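Local coordinates for protein L-lysine 6-monooxygenase involved in desferrioxamine biosynthesis (Erwinia amylovora CFBP1430, PDB 5O8P) that uses FAD and NADPH as a monooxygenase of siderophore biosynthesis, probably hydroxylating a terminal amine of cadaverine on the route to desferrioxamine, at residues N20-E28 against C107-L117; T59-A69 against D395-S404. One frame throughout, in Å; residues are numbered along the deposited sequence.

Contact 1: N20-E28 against C107-L117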
loop_
_atom_site.group_PDB
_atom_site.type_symbol
_atom_site.label_atom_id
_atom_site.label_comp_id
_atom_site.label_asym_id
_atom_site.label_seq_id
_atom_site.Cartn_x
_atom_site.Cartn_y
_atom_site.Cartn_z
ATOM N N ASN B 20 -14.910 -26.263 16.050
ATOM C CA ASN B 20 -16.005 -26.650 16.963
ATOM C C ASN B 20 -16.390 -25.548 17.931
ATOM O O ASN B 20 -17.534 -25.501 18.353
ATOM C CB ASN B 20 -15.710 -27.931 17.740
ATOM C CG ASN B 20 -16.148 -29.193 17.014
ATOM O OD1 ASN B 20 -16.754 -29.133 15.961
ATOM N ND2 ASN B 20 -15.833 -30.347 17.578
ATOM N N LEU B 21 -15.465 -24.658 18.275
ATOM C CA LEU B 21 -15.815 -23.484 19.081
ATOM C C LEU B 21 -16.770 -22.599 18.287
ATOM O O LEU B 21 -17.688 -21.999 18.846
ATOM C CB LEU B 21 -14.568 -22.694 19.488
ATOM C CG LEU B 21 -14.808 -21.468 20.376
ATOM C CD1 LEU B 21 -15.470 -21.870 21.686
ATOM C CD2 LEU B 21 -13.513 -20.699 20.655
ATOM N N GLY B 22 -16.548 -22.516 16.976
ATOM C CA GLY B 22 -17.475 -21.843 16.070
ATOM C C GLY B 22 -18.834 -22.492 16.100
ATOM O O GLY B 22 -19.826 -21.833 16.413
ATOM N N LEU B 23 -18.877 -23.791 15.810
ATOM C CA LEU B 23 -20.137 -24.552 15.870
ATOM C C LEU B 23 -20.875 -24.316 17.185
ATOM O O LEU B 23 -22.102 -24.178 17.199
ATOM C CB LEU B 23 -19.890 -26.052 15.687
ATOM C CG LEU B 23 -21.114 -26.957 15.510
ATOM C CD1 LEU B 23 -22.078 -26.409 14.485
ATOM C CD2 LEU B 23 -20.672 -28.355 15.119
ATOM N N ALA B 24 -20.120 -24.245 18.282
ATOM C CA ALA B 24 -20.697 -24.023 19.599
ATOM C C ALA B 24 -21.379 -22.671 19.719
ATOM O O ALA B 24 -22.496 -22.602 20.242
ATOM C CB ALA B 24 -19.640 -24.174 20.676
ATOM N N CYS B 25 -20.727 -21.608 19.247
ATOM C CA CYS B 25 -21.349 -20.280 19.271
ATOM C C CYS B 25 -22.567 -20.211 18.365
ATOM O O CYS B 25 -23.541 -19.539 18.664
ATOM C CB CYS B 25 -20.375 -19.204 18.822
ATOM S SG CYS B 25 -18.839 -19.100 19.741
ATOM N N LEU B 26 -22.494 -20.888 17.233
ATOM C CA LEU B 26 -23.600 -20.894 16.296
ATOM C C LEU B 26 -24.752 -21.739 16.798
ATOM O O LEU B 26 -25.894 -21.368 16.565
ATOM C CB LEU B 26 -23.149 -21.343 14.903
ATOM C CG LEU B 26 -22.233 -20.347 14.179
ATOM C CD1 LEU B 26 -21.725 -20.937 12.870
ATOM C CD2 LEU B 26 -22.946 -19.030 13.921
ATOM N N SER B 27 -24.462 -22.853 17.489
ATOM C CA SER B 27 -25.526 -23.761 17.982
ATOM C C SER B 27 -26.209 -23.308 19.263
ATOM O O SER B 27 -27.376 -23.615 19.441
ATOM C CB SER B 27 -25.026 -25.198 18.142
ATOM O OG SER B 27 -23.853 -25.295 18.897
ATOM N N GLU B 28 -25.511 -22.586 20.145
ATOM C CA GLU B 28 -26.091 -22.179 21.444
ATOM C C GLU B 28 -27.498 -21.552 21.366
ATOM O O GLU B 28 -28.400 -22.033 22.052
ATOM C CB GLU B 28 -25.164 -21.248 22.238
ATOM C CG GLU B 28 -25.372 -21.346 23.754
ATOM C CD GLU B 28 -24.561 -20.347 24.574
ATOM O OE1 GLU B 28 -24.303 -19.237 24.052
ATOM O OE2 GLU B 28 -24.195 -20.660 25.743
ATOM N N CYS B 107 -11.102 -15.862 21.358
ATOM C CA CYS B 107 -11.621 -17.230 21.457
ATOM C C CYS B 107 -11.820 -17.665 22.908
ATOM O O CYS B 107 -12.743 -18.407 23.209
ATOM C CB CYS B 107 -10.707 -18.222 20.749
ATOM S SG CYS B 107 -10.797 -18.119 18.950
ATOM N N GLN B 108 -10.954 -17.191 23.798
ATOM C CA GLN B 108 -11.043 -17.524 25.222
ATOM C C GLN B 108 -12.243 -16.845 25.837
ATOM O O GLN B 108 -12.994 -17.467 26.561
ATOM C CB GLN B 108 -9.762 -17.129 25.970
ATOM C CG GLN B 108 -8.606 -18.096 25.728
ATOM C CD GLN B 108 -7.284 -17.613 26.297
ATOM O OE1 GLN B 108 -7.169 -16.485 26.790
ATOM N NE2 GLN B 108 -6.267 -18.457 26.209
ATOM N N TRP B 109 -12.434 -15.570 25.530
ATOM C CA TRP B 109 -13.639 -14.850 25.936
ATOM C C TRP B 109 -14.922 -15.548 25.489
ATOM O O TRP B 109 -15.864 -15.654 26.266
ATOM C CB TRP B 109 -13.594 -13.433 25.381
ATOM C CG TRP B 109 -14.827 -12.664 25.541
ATOM C CD1 TRP B 109 -15.191 -11.928 26.611
ATOM C CD2 TRP B 109 -15.862 -12.530 24.583
ATOM N NE1 TRP B 109 -16.400 -11.331 26.390
ATOM C CE2 TRP B 109 -16.835 -11.682 25.145
ATOM C CE3 TRP B 109 -16.056 -13.033 23.291
ATOM C CZ2 TRP B 109 -17.995 -11.332 24.476
ATOM C CZ3 TRP B 109 -17.200 -12.668 22.612
ATOM C CH2 TRP B 109 -18.159 -11.824 23.209
ATOM N N ALA B 110 -14.960 -16.008 24.244
ATOM C CA ALA B 110 -16.118 -16.729 23.738
ATOM C C ALA B 110 -16.322 -18.042 24.496
ATOM O O ALA B 110 -17.425 -18.340 24.945
ATOM C CB ALA B 110 -15.977 -16.998 22.249
ATOM N N ALA B 111 -15.253 -18.811 24.649
ATOM C CA ALA B 111 -15.326 -20.098 25.342
ATOM C C ALA B 111 -15.832 -19.942 26.777
ATOM O O ALA B 111 -16.602 -20.757 27.248
ATOM C CB ALA B 111 -13.973 -20.788 25.333
ATOM N N GLU B 112 -15.401 -18.882 27.446
ATOM C CA GLU B 112 -15.863 -18.561 28.796
ATOM C C GLU B 112 -17.379 -18.243 28.805
ATOM O O GLU B 112 -18.117 -18.779 29.623
ATOM C CB GLU B 112 -15.022 -17.404 29.382
ATOM C CG GLU B 112 -14.813 -17.429 30.891
ATOM C CD GLU B 112 -16.065 -17.078 31.701
ATOM O OE1 GLU B 112 -16.912 -16.282 31.217
ATOM O OE2 GLU B 112 -16.198 -17.601 32.840
ATOM N N ARG B 113 -17.839 -17.411 27.871
ATOM C CA ARG B 113 -19.259 -16.990 27.803
ATOM C C ARG B 113 -20.219 -18.156 27.534
ATOM O O ARG B 113 -21.368 -18.132 27.963
ATOM C CB ARG B 113 -19.464 -15.922 26.715
ATOM C CG ARG B 113 -20.134 -14.633 27.170
ATOM C CD ARG B 113 -20.470 -13.723 25.984
ATOM N NE ARG B 113 -21.739 -14.158 25.389
ATOM C CZ ARG B 113 -22.818 -13.399 25.148
ATOM N NH1 ARG B 113 -22.826 -12.080 25.403
ATOM N NH2 ARG B 113 -23.915 -13.984 24.641
ATOM N N LEU B 114 -19.753 -19.160 26.799
ATOM C CA LEU B 114 -20.600 -20.274 26.394
ATOM C C LEU B 114 -20.947 -21.196 27.551
ATOM O O LEU B 114 -20.199 -21.321 28.525
ATOM C CB LEU B 114 -19.926 -21.107 25.295
ATOM C CG LEU B 114 -19.853 -20.486 23.897
ATOM C CD1 LEU B 114 -18.751 -21.147 23.066
ATOM C CD2 LEU B 114 -21.186 -20.617 23.199
ATOM N N GLY B 115 -22.100 -21.847 27.407
ATOM C CA GLY B 115 -22.553 -22.875 28.327
ATOM C C GLY B 115 -22.346 -24.308 27.850
ATOM O O GLY B 115 -22.292 -25.222 28.663
ATOM N N ASN B 116 -22.224 -24.513 26.542
ATOM C CA ASN B 116 -22.234 -25.871 25.970
ATOM C C ASN B 116 -20.870 -26.554 25.880
ATOM O O ASN B 116 -20.759 -27.596 25.237
ATOM C CB ASN B 116 -22.940 -25.891 24.607
ATOM C CG ASN B 116 -22.442 -24.823 23.655
ATOM O OD1 ASN B 116 -21.490 -24.097 23.953
ATOM N ND2 ASN B 116 -23.111 -24.704 22.493
ATOM N N LEU B 117 -19.847 -26.002 26.534
ATOM C CA LEU B 117 -18.498 -26.591 26.498
ATOM C C LEU B 117 -18.192 -27.351 27.779
ATOM O O LEU B 117 -18.543 -26.881 28.843
ATOM C CB LEU B 117 -17.444 -25.492 26.298
ATOM C CG LEU B 117 -17.681 -24.551 25.115
ATOM C CD1 LEU B 117 -16.536 -23.555 25.009
ATOM C CD2 LEU B 117 -17.870 -25.356 23.826
#
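The amide of Asn116 and the carboxylate of Glu28 are the flat groups where helix 18-27 meets the turn after helix 100-113. At its nitrogen edge the amide gives a nearly straight bond from ND2 to Ala24 O (3.1 Å, N-H...O 172°), with the acceptor almost in its plane; Ala24 CB lies beside OD1. Ala24 O also accepts from Glu28 N, on the opposite face of the carbonyl, so two bonds grip it. Over one face of the Glu28 carboxylate sits Leu114 CD2, 3.7 Å from Glu28 CD. On that same side Gly115 N reaches Glu28 OE2 at 2.9 Å, syn but tilted out of plane, while OE1 is held by Tyr75 OH. Helix 18-27 is the helix of the Rossmann-type beta-alpha-beta unit formed with strands 8-14 and 35-38; segments 20-27 and 107-113 cross at 47°, and helix 100-113 leads into strand 117-118, parallel to 35-38. Between the helices, Leu21 extends with CG anti to the backbone N (chi1 -178°), which sends CD1 to Leu114 CD1 (3.6 Å) and CD2 to Cys107 CB (3.7 Å). Leu117 meets Leu21 nearly at right angles and touches Ala24 CB through CD2.

Contact 2: T59-A69 against D395-S404. With FAD (flavin-adenine dinucleotide), chain C.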
loop_
_atom_site.group_PDB
_atom_site.type_symbol
_atom_site.label_atom_id
_atom_site.label_comp_id
_atom_site.label_asym_id
_atom_site.label_seq_id
_atom_site.Cartn_x
_atom_site.Cartn_y
_atom_site.Cartn_z
ATOM N N THR B 59 -6.109 -13.892 7.537
ATOM C CA THR B 59 -7.524 -13.999 7.255
ATOM C C THR B 59 -8.208 -12.792 7.931
ATOM O O THR B 59 -7.939 -12.500 9.116
ATOM C CB THR B 59 -8.008 -15.385 7.767
ATOM O OG1 THR B 59 -8.854 -15.972 6.791
ATOM C CG2 THR B 59 -8.693 -15.352 9.171
ATOM N N PRO B 60 -9.062 -12.057 7.195
ATOM C CA PRO B 60 -9.687 -10.857 7.780
ATOM C C PRO B 60 -10.593 -11.191 8.955
ATOM O O PRO B 60 -11.063 -12.336 9.060
ATOM C CB PRO B 60 -10.523 -10.299 6.636
ATOM C CG PRO B 60 -9.941 -10.907 5.411
ATOM C CD PRO B 60 -9.534 -12.283 5.826
ATOM N N PHE B 61 -10.830 -10.214 9.827
ATOM C CA PHE B 61 -11.539 -10.481 11.089
ATOM C C PHE B 61 -12.975 -10.991 10.958
ATOM O O PHE B 61 -13.469 -11.603 11.882
ATOM C CB PHE B 61 -11.498 -9.279 12.038
ATOM C CG PHE B 61 -12.259 -8.074 11.553
ATOM C CD1 PHE B 61 -13.642 -7.997 11.674
ATOM C CD2 PHE B 61 -11.580 -6.984 11.003
ATOM C CE1 PHE B 61 -14.331 -6.880 11.244
ATOM C CE2 PHE B 61 -12.266 -5.863 10.578
ATOM C CZ PHE B 61 -13.640 -5.811 10.702
ATOM N N MET B 62 -13.640 -10.749 9.835
ATOM C CA MET B 62 -14.963 -11.330 9.566
ATOM C C MET B 62 -14.940 -12.854 9.565
ATOM O O MET B 62 -15.977 -13.480 9.725
ATOM C CB MET B 62 -15.524 -10.846 8.217
ATOM C CG MET B 62 -15.811 -9.353 8.152
ATOM S SD MET B 62 -14.341 -8.384 7.749
ATOM C CE MET B 62 -14.280 -8.586 5.962
ATOM N N ALA B 63 -13.775 -13.460 9.355
ATOM C CA ALA B 63 -13.591 -14.893 9.609
ATOM C C ALA B 63 -13.213 -15.091 11.079
ATOM O O ALA B 63 -12.092 -15.472 11.434
ATOM C CB ALA B 63 -12.543 -15.487 8.685
ATOM N N ASP B 64 -14.200 -14.802 11.913
ATOM C CA ASP B 64 -14.168 -15.036 13.334
ATOM C C ASP B 64 -15.036 -16.294 13.551
ATOM O O ASP B 64 -15.134 -17.125 12.653
ATOM C CB ASP B 64 -14.667 -13.779 14.083
ATOM C CG ASP B 64 -16.130 -13.397 13.754
ATOM O OD1 ASP B 64 -16.848 -14.160 13.076
ATOM O OD2 ASP B 64 -16.569 -12.309 14.176
ATOM N N LEU B 65 -15.678 -16.443 14.705
ATOM C CA LEU B 65 -16.369 -17.694 15.018
ATOM C C LEU B 65 -17.750 -17.810 14.363
ATOM O O LEU B 65 -18.246 -18.926 14.144
ATOM C CB LEU B 65 -16.470 -17.837 16.536
ATOM C CG LEU B 65 -15.115 -17.912 17.261
ATOM C CD1 LEU B 65 -15.235 -17.568 18.738
ATOM C CD2 LEU B 65 -14.507 -19.298 17.083
ATOM N N VAL B 66 -18.330 -16.657 14.016
ATOM C CA VAL B 66 -19.763 -16.530 13.710
ATOM C C VAL B 66 -20.173 -15.589 12.562
ATOM O O VAL B 66 -21.147 -15.880 11.863
ATOM C CB VAL B 66 -20.539 -16.081 14.971
ATOM C CG1 VAL B 66 -20.472 -17.157 16.047
ATOM C CG2 VAL B 66 -20.019 -14.765 15.525
ATOM N N THR B 67 -19.460 -14.473 12.374
ATOM C CA THR B 67 -19.885 -13.391 11.470
ATOM C C THR B 67 -20.282 -13.825 10.039
ATOM O O THR B 67 -21.211 -13.255 9.482
ATOM C CB THR B 67 -18.837 -12.242 11.429
ATOM O OG1 THR B 67 -18.729 -11.619 12.712
ATOM C CG2 THR B 67 -19.224 -11.156 10.470
ATOM N N LEU B 68 -19.624 -14.814 9.437
ATOM C CA LEU B 68 -19.979 -15.201 8.055
ATOM C C LEU B 68 -21.267 -16.003 7.970
ATOM O O LEU B 68 -21.793 -16.215 6.888
ATOM C CB LEU B 68 -18.831 -15.937 7.349
ATOM C CG LEU B 68 -17.569 -15.085 7.090
ATOM C CD1 LEU B 68 -16.485 -15.887 6.400
ATOM C CD2 LEU B 68 -17.853 -13.815 6.312
ATOM N N ALA B 69 -21.745 -16.484 9.107
ATOM C CA ALA B 69 -23.063 -17.096 9.206
ATOM C C ALA B 69 -24.085 -16.150 9.827
ATOM O O ALA B 69 -25.259 -16.205 9.463
ATOM C CB ALA B 69 -22.974 -18.363 10.036
ATOM N N ASP B 395 -9.101 -23.479 6.401
ATOM C CA ASP B 395 -9.397 -22.044 6.357
ATOM C C ASP B 395 -10.425 -21.696 7.436
ATOM O O ASP B 395 -11.529 -22.244 7.437
ATOM C CB ASP B 395 -9.943 -21.700 4.947
ATOM C CG ASP B 395 -9.853 -20.203 4.594
ATOM O OD1 ASP B 395 -9.887 -19.343 5.489
ATOM O OD2 ASP B 395 -9.773 -19.882 3.389
ATOM N N LEU B 396 -10.064 -20.794 8.346
ATOM C CA LEU B 396 -11.033 -20.193 9.276
ATOM C C LEU B 396 -12.160 -19.475 8.528
ATOM O O LEU B 396 -13.286 -19.397 9.026
ATOM C CB LEU B 396 -10.356 -19.209 10.238
ATOM C CG LEU B 396 -9.377 -19.771 11.270
ATOM C CD1 LEU B 396 -8.807 -18.654 12.135
ATOM C CD2 LEU B 396 -10.031 -20.837 12.132
ATOM N N GLY B 397 -11.847 -18.956 7.341
ATOM C CA GLY B 397 -12.813 -18.316 6.454
ATOM C C GLY B 397 -13.953 -19.177 5.958
ATOM O O GLY B 397 -14.986 -18.636 5.579
ATOM N N MET B 398 -13.787 -20.498 5.944
ATOM C CA MET B 398 -14.889 -21.402 5.576
ATOM C C MET B 398 -15.416 -22.237 6.747
ATOM O O MET B 398 -16.076 -23.261 6.546
ATOM C CB MET B 398 -14.465 -22.271 4.392
ATOM C CG MET B 398 -14.248 -21.449 3.133
ATOM S SD MET B 398 -15.741 -20.625 2.512
ATOM C CE MET B 398 -16.566 -21.976 1.639
ATOM N N ALA B 399 -15.165 -21.750 7.965
ATOM C CA ALA B 399 -15.596 -22.417 9.181
ATOM C C ALA B 399 -17.085 -22.223 9.363
ATOM O O ALA B 399 -17.803 -23.185 9.627
ATOM C CB ALA B 399 -14.840 -21.875 10.382
ATOM N N CYS B 400 -17.552 -20.984 9.221
ATOM C CA CYS B 400 -18.997 -20.700 9.274
ATOM C C CYS B 400 -19.794 -21.383 8.155
ATOM O O CYS B 400 -20.908 -21.832 8.408
ATOM C CB CYS B 400 -19.275 -19.208 9.237
ATOM S SG CYS B 400 -19.001 -18.387 10.802
ATOM N N TYR B 401 -19.233 -21.466 6.938
ATOM C CA TYR B 401 -19.895 -22.204 5.861
ATOM C C TYR B 401 -20.136 -23.649 6.317
ATOM O O TYR B 401 -21.284 -24.113 6.333
ATOM C CB TYR B 401 -19.110 -22.184 4.521
ATOM C CG TYR B 401 -19.735 -23.099 3.476
ATOM C CD1 TYR B 401 -20.922 -22.744 2.836
ATOM C CD2 TYR B 401 -19.176 -24.345 3.170
ATOM C CE1 TYR B 401 -21.540 -23.604 1.935
ATOM C CE2 TYR B 401 -19.767 -25.197 2.242
ATOM C CZ TYR B 401 -20.957 -24.813 1.626
ATOM O OH TYR B 401 -21.604 -25.615 0.711
ATOM N N ARG B 402 -19.061 -24.333 6.709
ATOM C CA ARG B 402 -19.153 -25.748 7.090
ATOM C C ARG B 402 -20.092 -25.942 8.300
ATOM O O ARG B 402 -21.000 -26.784 8.266
ATOM C CB ARG B 402 -17.761 -26.346 7.366
ATOM C CG ARG B 402 -17.730 -27.872 7.461
ATOM C CD ARG B 402 -16.360 -28.465 7.739
ATOM N NE ARG B 402 -15.560 -27.607 8.616
ATOM C CZ ARG B 402 -14.335 -27.143 8.369
ATOM N NH1 ARG B 402 -13.647 -27.501 7.285
ATOM N NH2 ARG B 402 -13.758 -26.343 9.261
ATOM N N ASN B 403 -19.905 -25.126 9.332
ATOM C CA ASN B 403 -20.783 -25.154 10.502
ATOM C C ASN B 403 -22.260 -24.944 10.141
ATOM O O ASN B 403 -23.145 -25.599 10.707
ATOM C CB ASN B 403 -20.330 -24.117 11.550
ATOM C CG ASN B 403 -19.058 -24.528 12.277
ATOM O OD1 ASN B 403 -18.840 -25.706 12.541
ATOM N ND2 ASN B 403 -18.216 -23.556 12.607
ATOM N N SER B 404 -22.521 -24.059 9.181
ATOM C CA SER B 404 -23.888 -23.817 8.721
ATOM C C SER B 404 -24.534 -25.008 8.024
ATOM O O SER B 404 -25.761 -25.164 8.139
ATOM C CB SER B 404 -23.953 -22.592 7.815
ATOM O OG SER B 404 -23.710 -21.427 8.571
HETATM P PA FAD C . -7.281 -27.662 17.072
HETATM O O1A FAD C . -6.518 -26.579 17.812
HETATM O O2A FAD C . -6.527 -28.843 16.508
HETATM O O5B FAD C . -8.408 -28.173 18.111
HETATM C C5B FAD C . -8.526 -29.534 18.511
HETATM C C4B FAD C . -8.890 -29.694 19.983
HETATM O O4B FAD C . -9.410 -31.015 20.200
HETATM C C3B FAD C . -7.684 -29.552 20.904
HETATM O O3B FAD C . -8.030 -28.677 21.986
HETATM C C2B FAD C . -7.364 -30.980 21.344
HETATM O O2B FAD C . -6.804 -31.079 22.658
HETATM C C1B FAD C . -8.728 -31.640 21.297
HETATM N N9A FAD C . -8.738 -33.126 21.220
HETATM C C8A FAD C . -8.075 -33.937 20.370
HETATM N N7A FAD C . -8.364 -35.242 20.635
HETATM C C5A FAD C . -9.228 -35.274 21.672
HETATM C C6A FAD C . -9.942 -36.308 22.471
HETATM N N6A FAD C . -9.787 -37.628 22.205
HETATM N N1A FAD C . -10.759 -35.892 23.474
HETATM C C2A FAD C . -10.931 -34.584 23.762
HETATM N N3A FAD C . -10.309 -33.600 23.085
HETATM C C4A FAD C . -9.468 -33.874 22.051
HETATM N N1 FAD C . -5.874 -20.872 9.509
HETATM C C2 FAD C . -6.423 -19.692 9.121
HETATM O O2 FAD C . -7.444 -19.726 8.398
HETATM N N3 FAD C . -5.911 -18.498 9.495
HETATM C C4 FAD C . -4.816 -18.404 10.272
HETATM O O4 FAD C . -4.360 -17.292 10.598
HETATM C C4X FAD C . -4.156 -19.650 10.738
HETATM N N5 FAD C . -3.057 -19.625 11.523
HETATM C C5X FAD C . -2.477 -20.779 11.928
HETATM C C6 FAD C . -1.344 -20.692 12.734
HETATM C C7 FAD C . -0.694 -21.835 13.192
HETATM C C7M FAD C . 0.534 -21.714 14.061
HETATM C C8 FAD C . -1.227 -23.174 12.807
HETATM C C8M FAD C . -0.543 -24.426 13.288
HETATM C C9 FAD C . -2.360 -23.273 11.997
HETATM C C9A FAD C . -3.027 -22.126 11.529
HETATM N N10 FAD C . -4.198 -22.176 10.698
HETATM C C10 FAD C . -4.767 -20.936 10.294
HETATM C "C1'" FAD C . -4.842 -23.439 10.245
HETATM C "C2'" FAD C . -6.003 -23.880 11.166
HETATM O "O2'" FAD C . -6.867 -22.763 11.458
HETATM C "C3'" FAD C . -5.540 -24.531 12.484
HETATM O "O3'" FAD C . -4.766 -25.711 12.216
HETATM C "C4'" FAD C . -6.698 -24.910 13.416
HETATM O "O4'" FAD C . -6.234 -24.925 14.771
HETATM C "C5'" FAD C . -7.300 -26.274 13.090
HETATM O "O5'" FAD C . -8.636 -26.327 13.596
HETATM P P FAD C . -9.051 -27.427 14.683
HETATM O O1P FAD C . -10.495 -27.180 15.069
HETATM O O2P FAD C . -8.654 -28.730 14.048
HETATM O O3P FAD C . -8.074 -26.898 15.873
#
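Cys400 fills the tight half of this contact, where the first turn of helix 399-410 faces the loop 59-69. Its thiol lies anti to its own carbonyl carbon (chi1 -78°), a setting that carries SG in among the loop carbonyls, 3.5 Å from both Leu65 O and Val66 O. Next to the sulfur, Cys400 CB packs against Leu68 CB (3.8 Å) and Ala69 CB, and one turn on Ser404 OG meets the same alanine methyl while bonding back to Cys400 O. Toward the start of the helix, Ala63 CB rests on Gly397 CA at 3.6 Å, where the two backbones come close. No hydrogen bond crosses between the segments; each is stiffened from within. Asp64 OD1 collects Val66 N, an Asx turn, from above the carboxylate plane and Thr67 N through its syn lone pair, which extends it to an Asx motif, and Asp64 OD2 takes Thr67 OG1.

The flavin end is looser. Thr59 OG1 and Asp395 OD1 stand 3.8 Å apart, their side chains passing at a slant, and Asp395 is partly exposed. Asp395 OD1 instead accepts Gly397 N in a second Asx turn, shaping the bend from which Leu396 N points straight at FAD O2 (2.8 Å, 170°). The Leu396 side chain lies over one face of the pyrimidine ring, CG above the C2-O2 bond (3.5 Å from FAD O2) and CD1 over C2 and N3. Another copy of the protein adjoins the loop: Leu68 O accepts from Lys82 NZ of that second subunit, and Tyr91 of that subunit packs on Ala63, its OH weakly hydrogen-bonded with Thr59 OG1. Within the chain, helix 18-27 touches Val66 and Asn403, helix 100-113 touches Asp64, Leu65 and Leu396, and helix 246-253 lies against Met398 and Tyr401.

Overall arrangement
Layered packing round a cofactor is what the two contacts illustrate together: their centres lie about 14 Å apart, on the same side of the chain's centre, and their segments alternate along the sequence. They touch directly. Cys25 CB meets Val66 CG1 at 3.4 Å and Ala110 CB meets Leu65 CD1 at 3.6 Å, so loop 59-69 bears on both helices of contact 1; Asn403 of helix 399-410 packs against Leu23 of helix 18-27. Contact 2 reaches the flavin itself, whereas contact 1 stands a layer back, the Leu21 side chain about 7 Å from FAD and that of Leu117 about 4 Å from that of Ile16, an FAD-binding residue.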